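Serine/threonine-protein kinase Tel1 (Chaetomium thermophilum, PDB 6SKY) phosphorylates serine and threonine residues of proteins with ATP as a PI3/PI4-kinase-family enzyme of the ATM subfamily, probably acting as a DNA damage sensor in checkpoint signaling. Local coordinates at residues V2037-Y2040 against K2041-S2045; F2015-A2018 against R2019-I2023. All blocks are in the same frame, centred on the assembly; numbering follows the deposited sequence.

Contact 1 of 2, residues V2037-Y2040 against K2041-S2045; sequences VTVY and KAYQS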
loop_
_atom_site.group_PDB
_atom_site.type_symbol
_atom_site.label_atom_id
_atom_site.label_comp_id
_atom_site.label_asym_id
_atom_site.label_seq_id
_atom_site.Cartn_x
_atom_site.Cartn_y
_atom_site.Cartn_z
ATOM N N VAL A 2037 -7.729 -30.853 18.811
ATOM C CA VAL A 2037 -8.560 -32.027 19.047
ATOM C C VAL A 2037 -9.207 -31.966 20.422
ATOM O O VAL A 2037 -10.377 -32.312 20.585
ATOM C CB VAL A 2037 -7.724 -33.301 18.867
ATOM C CG1 VAL A 2037 -8.582 -34.510 19.036
ATOM C CG2 VAL A 2037 -7.086 -33.304 17.510
ATOM N N THR A 2038 -8.461 -31.514 21.428
ATOM C CA THR A 2038 -8.999 -31.373 22.775
ATOM C C THR A 2038 -10.165 -30.399 22.803
ATOM O O THR A 2038 -11.254 -30.705 23.316
ATOM C CB THR A 2038 -7.891 -30.892 23.707
ATOM O OG1 THR A 2038 -6.865 -31.882 23.785
ATOM C CG2 THR A 2038 -8.425 -30.630 25.082
ATOM N N VAL A 2039 -9.945 -29.208 22.259
ATOM C CA VAL A 2039 -10.983 -28.189 22.244
ATOM C C VAL A 2039 -12.176 -28.652 21.414
ATOM O O VAL A 2039 -13.340 -28.440 21.789
ATOM C CB VAL A 2039 -10.375 -26.872 21.736
ATOM C CG1 VAL A 2039 -11.405 -26.007 21.131
ATOM C CG2 VAL A 2039 -9.704 -26.161 22.871
ATOM N N TYR A 2040 -11.908 -29.329 20.297
ATOM C CA TYR A 2040 -12.976 -29.834 19.452
ATOM C C TYR A 2040 -13.823 -30.857 20.178
ATOM O O TYR A 2040 -15.045 -30.853 20.047
ATOM C CB TYR A 2040 -12.389 -30.451 18.193
ATOM C CG TYR A 2040 -13.436 -30.950 17.248
ATOM C CD1 TYR A 2040 -14.191 -30.068 16.512
ATOM C CD2 TYR A 2040 -13.675 -32.299 17.093
ATOM C CE1 TYR A 2040 -15.145 -30.507 15.661
ATOM C CE2 TYR A 2040 -14.632 -32.743 16.236
ATOM C CZ TYR A 2040 -15.363 -31.839 15.524
ATOM O OH TYR A 2040 -16.325 -32.265 14.657
ATOM N N LYS A 2041 -13.195 -31.767 20.920
ATOM C CA LYS A 2041 -13.962 -32.777 21.635
ATOM C C LYS A 2041 -14.838 -32.146 22.696
ATOM O O LYS A 2041 -15.980 -32.568 22.889
ATOM C CB LYS A 2041 -13.037 -33.813 22.254
ATOM C CG LYS A 2041 -12.337 -34.661 21.234
ATOM C CD LYS A 2041 -12.053 -36.032 21.771
ATOM C CE LYS A 2041 -11.008 -35.997 22.847
ATOM N NZ LYS A 2041 -9.648 -35.962 22.270
ATOM N N ALA A 2042 -14.338 -31.117 23.376
ATOM C CA ALA A 2042 -15.183 -30.416 24.341
ATOM C C ALA A 2042 -16.404 -29.790 23.672
ATOM O O ALA A 2042 -17.534 -29.938 24.153
ATOM C CB ALA A 2042 -14.374 -29.357 25.076
ATOM N N TYR A 2043 -16.210 -29.092 22.552
ATOM C CA TYR A 2043 -17.362 -28.443 21.919
ATOM C C TYR A 2043 -18.307 -29.448 21.275
ATOM O O TYR A 2043 -19.525 -29.237 21.267
ATOM C CB TYR A 2043 -16.912 -27.419 20.882
ATOM C CG TYR A 2043 -16.303 -26.204 21.500
ATOM C CD1 TYR A 2043 -17.029 -25.409 22.352
ATOM C CD2 TYR A 2043 -14.999 -25.858 21.242
ATOM C CE1 TYR A 2043 -16.470 -24.313 22.928
ATOM C CE2 TYR A 2043 -14.439 -24.761 21.810
ATOM C CZ TYR A 2043 -15.171 -23.996 22.651
ATOM O OH TYR A 2043 -14.597 -22.895 23.219
ATOM N N GLN A 2044 -17.773 -30.532 20.724
ATOM C CA GLN A 2044 -18.610 -31.591 20.183
ATOM C C GLN A 2044 -19.477 -32.203 21.269
ATOM O O GLN A 2044 -20.688 -32.362 21.097
ATOM C CB GLN A 2044 -17.731 -32.648 19.534
ATOM C CG GLN A 2044 -18.474 -33.820 18.997
ATOM C CD GLN A 2044 -17.562 -34.795 18.324
ATOM O OE1 GLN A 2044 -16.581 -35.236 18.898
ATOM N NE2 GLN A 2044 -17.876 -35.135 17.093
ATOM N N SER A 2045 -18.874 -32.553 22.403
ATOM C CA SER A 2045 -19.659 -33.037 23.526
ATOM C C SER A 2045 -20.710 -32.028 23.939
ATOM O O SER A 2045 -21.800 -32.406 24.366
ATOM C CB SER A 2045 -18.753 -33.345 24.701
ATOM O OG SER A 2045 -19.514 -33.392 25.884
#
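Lys2041 sits one helical turn after Val2037 and donates its backbone N to Val2037 O at 2.9 Å. Its side chain then doubles back: CG stands beside the backbone N (chi1 -68°), and bends at chi3 and chi4 bring NZ obliquely to one methyl of the valine, 3.7 Å from Val2037 CG1. There the ammonium meets a methyl group, while its polar partner, through a weak hydrogen bond, is Pro2029 O in the preceding loop. Ala2042 N continues the i to i+4 ladder to Thr2038 O at 3.1 Å, and its CB touches Leu2090 and Leu2093 of helix 2077-2097. Tyr2043 N bonds Val2039 O at 3.0 Å, and the tyrosine side chain runs alongside the valine in the same direction. One ring flank, CE2, lies 3.3 Å from Val2039 CG1; the phenol OH reaches on to Thr2137 OG1. Gln2044 N closes on Tyr2040 O at 2.8 Å. Extended beyond CG, the glutamine carries its amide past the Tyr2040 ring, with the two planes 53° apart and NE2 4.1 Å from CE2 of that ring. This NE2 is held instead by Trp2024 O and Leu2026 O, while Tyr2040 OH bonds Leu2026 N and probably Ile2023 O. Helix 2035-2047 of the FAT region thus packs against helix 2011-2021 and the loop after it, and against helices 2077-2097 and 2124-2143.

Contact 2 of 2, residues F2015-A2018 against R2019-I2023; sequences FTTA and RKLEI
Thr2016 lays its methyl against the aliphatic chain of Lys2020 one turn on, CG2 lying 3.7 Å from CE. With that methyl opposite the backbone N across the first bond (chi1 -59° to OG1), the hydroxyl turns back to Asp2012 O. The lysine runs beside the threonine and bends near its end, at chi4. Thr2017 and Leu2021 repeat the pairing more loosely, CG2 to CD1 4.0 Å; the threonine hydroxyl bonds Ala2013 O, and both side chains meet helix 1991-1999. Backbone bonds from Arg2019 N to Phe2015 O, Lys2020 N to Thr2016 O and Leu2021 N to Thr2017 O carry the helix to its end. Arg2019 sends its guanidinium toward helix 2124-2143, with weak bonds to Ser2132 and Thr2136. Glu2022 then takes positive phi (62°), and the chain turns so that Ile2023 N bonds Ala2018 O at 2.8 Å, almost straight at 175° and in the carbonyl plane. The carbonyl of Glu2022 accepts Arg1970 NH1 of the second subunit, placing this helix end at the dimer contact. A weak bond from Glu2022 N to Arg2019 O, 3.4 Å, completes the pair that defines a Schellman motif, with Glu2022 as its C-prime residue.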
loop_
_atom_site.group_PDB
_atom_site.type_symbol
_atom_site.label_atom_id
_atom_site.label_comp_id
_atom_site.label_asym_id
_atom_site.label_seq_id
_atom_site.Cartn_x
_atom_site.Cartn_y
_atom_site.Cartn_z
ATOM N N PHE A 2015 -9.153 -29.990 12.590
ATOM C CA PHE A 2015 -10.074 -29.764 13.694
ATOM C C PHE A 2015 -10.313 -28.292 13.994
ATOM O O PHE A 2015 -11.403 -27.942 14.460
ATOM C CB PHE A 2015 -9.585 -30.532 14.911
ATOM C CG PHE A 2015 -9.734 -32.001 14.751
ATOM C CD1 PHE A 2015 -10.895 -32.628 15.116
ATOM C CD2 PHE A 2015 -8.744 -32.747 14.166
ATOM C CE1 PHE A 2015 -11.048 -33.965 14.935
ATOM C CE2 PHE A 2015 -8.899 -34.085 13.986
ATOM C CZ PHE A 2015 -10.051 -34.690 14.369
ATOM N N THR A 2016 -9.376 -27.410 13.653
ATOM C CA THR A 2016 -9.649 -25.981 13.714
ATOM C C THR A 2016 -10.725 -25.591 12.716
ATOM O O THR A 2016 -11.648 -24.841 13.046
ATOM C CB THR A 2016 -8.373 -25.196 13.449
ATOM O OG1 THR A 2016 -7.389 -25.546 14.421
ATOM C CG2 THR A 2016 -8.639 -23.731 13.550
ATOM N N THR A 2017 -10.623 -26.096 11.486
ATOM C CA THR A 2017 -11.620 -25.791 10.471
ATOM C C THR A 2017 -12.974 -26.374 10.832
ATOM O O THR A 2017 -14.008 -25.735 10.618
ATOM C CB THR A 2017 -11.150 -26.324 9.128
ATOM O OG1 THR A 2017 -9.862 -25.783 8.830
ATOM C CG2 THR A 2017 -12.100 -25.935 8.047
ATOM N N ALA A 2018 -12.992 -27.586 11.382
ATOM C CA ALA A 2018 -14.254 -28.184 11.787
ATOM C C ALA A 2018 -14.911 -27.392 12.902
ATOM O O ALA A 2018 -16.136 -27.275 12.941
ATOM C CB ALA A 2018 -14.028 -29.625 12.220
ATOM N N ARG A 2019 -14.119 -26.844 13.825
ATOM C CA ARG A 2019 -14.705 -26.053 14.899
ATOM C C ARG A 2019 -15.190 -24.698 14.403
ATOM O O ARG A 2019 -16.218 -24.198 14.863
ATOM C CB ARG A 2019 -13.699 -25.874 16.021
ATOM C CG ARG A 2019 -14.246 -25.109 17.183
ATOM C CD ARG A 2019 -13.200 -24.857 18.228
ATOM N NE ARG A 2019 -12.008 -24.223 17.691
ATOM C CZ ARG A 2019 -11.929 -22.943 17.367
ATOM N NH1 ARG A 2019 -10.803 -22.453 16.890
ATOM N NH2 ARG A 2019 -12.977 -22.163 17.501
ATOM N N LYS A 2020 -14.461 -24.082 13.474
ATOM C CA LYS A 2020 -14.878 -22.780 12.968
ATOM C C LYS A 2020 -16.134 -22.882 12.119
ATOM O O LYS A 2020 -17.012 -22.021 12.205
ATOM C CB LYS A 2020 -13.753 -22.144 12.167
ATOM C CG LYS A 2020 -12.646 -21.606 13.010
ATOM C CD LYS A 2020 -11.522 -21.121 12.144
ATOM C CE LYS A 2020 -10.421 -20.531 12.980
ATOM N NZ LYS A 2020 -10.946 -19.423 13.802
ATOM N N LEU A 2021 -16.238 -23.906 11.279
ATOM C CA LEU A 2021 -17.444 -24.081 10.484
ATOM C C LEU A 2021 -18.551 -24.798 11.234
ATOM O O LEU A 2021 -19.658 -24.905 10.705
ATOM C CB LEU A 2021 -17.128 -24.847 9.206
ATOM C CG LEU A 2021 -16.238 -24.100 8.226
ATOM C CD1 LEU A 2021 -15.855 -24.996 7.085
ATOM C CD2 LEU A 2021 -16.951 -22.877 7.728
ATOM N N GLU A 2022 -18.274 -25.294 12.438
ATOM C CA GLU A 2022 -19.236 -26.007 13.272
ATOM C C GLU A 2022 -19.721 -27.288 12.601
ATOM O O GLU A 2022 -20.903 -27.480 12.339
ATOM C CB GLU A 2022 -20.398 -25.097 13.646
ATOM C CG GLU A 2022 -19.957 -23.920 14.456
ATOM C CD GLU A 2022 -21.108 -23.180 15.061
ATOM O OE1 GLU A 2022 -22.246 -23.400 14.611
ATOM O OE2 GLU A 2022 -20.880 -22.382 15.994
ATOM N N ILE A 2023 -18.769 -28.170 12.340
ATOM C CA ILE A 2023 -19.008 -29.494 11.786
ATOM C C ILE A 2023 -18.725 -30.477 12.908
ATOM O O ILE A 2023 -17.577 -30.863 13.132
ATOM C CB ILE A 2023 -18.121 -29.768 10.572
ATOM C CG1 ILE A 2023 -18.425 -28.778 9.460
ATOM C CG2 ILE A 2023 -18.298 -31.177 10.092
ATOM C CD1 ILE A 2023 -17.355 -28.724 8.424
#

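Overall arrangement
Contact 2 precedes contact 1 along the chain, on consecutive helices of the FAT region, and their centres lie about 10 Å apart. Three packing contacts join them: Tyr2040 and Phe2015 meet edge-to-face, CD2 of the former 3.4 Å from CD1 of the latter; Val2039 CG1 rests 3.6 Å from Arg2019 CD; and Tyr2043 CD2 touches the same arginine carbon, CD, at 3.7 Å. The probable, unusually short bond of Tyr2040 OH ties contact 1 to Ile2023, the residue whose N closes the Schellman motif of contact 2. Both lie away from the ATP-analogue pocket and its magnesium ion. The second subunit touches contact 2 but not contact 1, which is wholly intrachain.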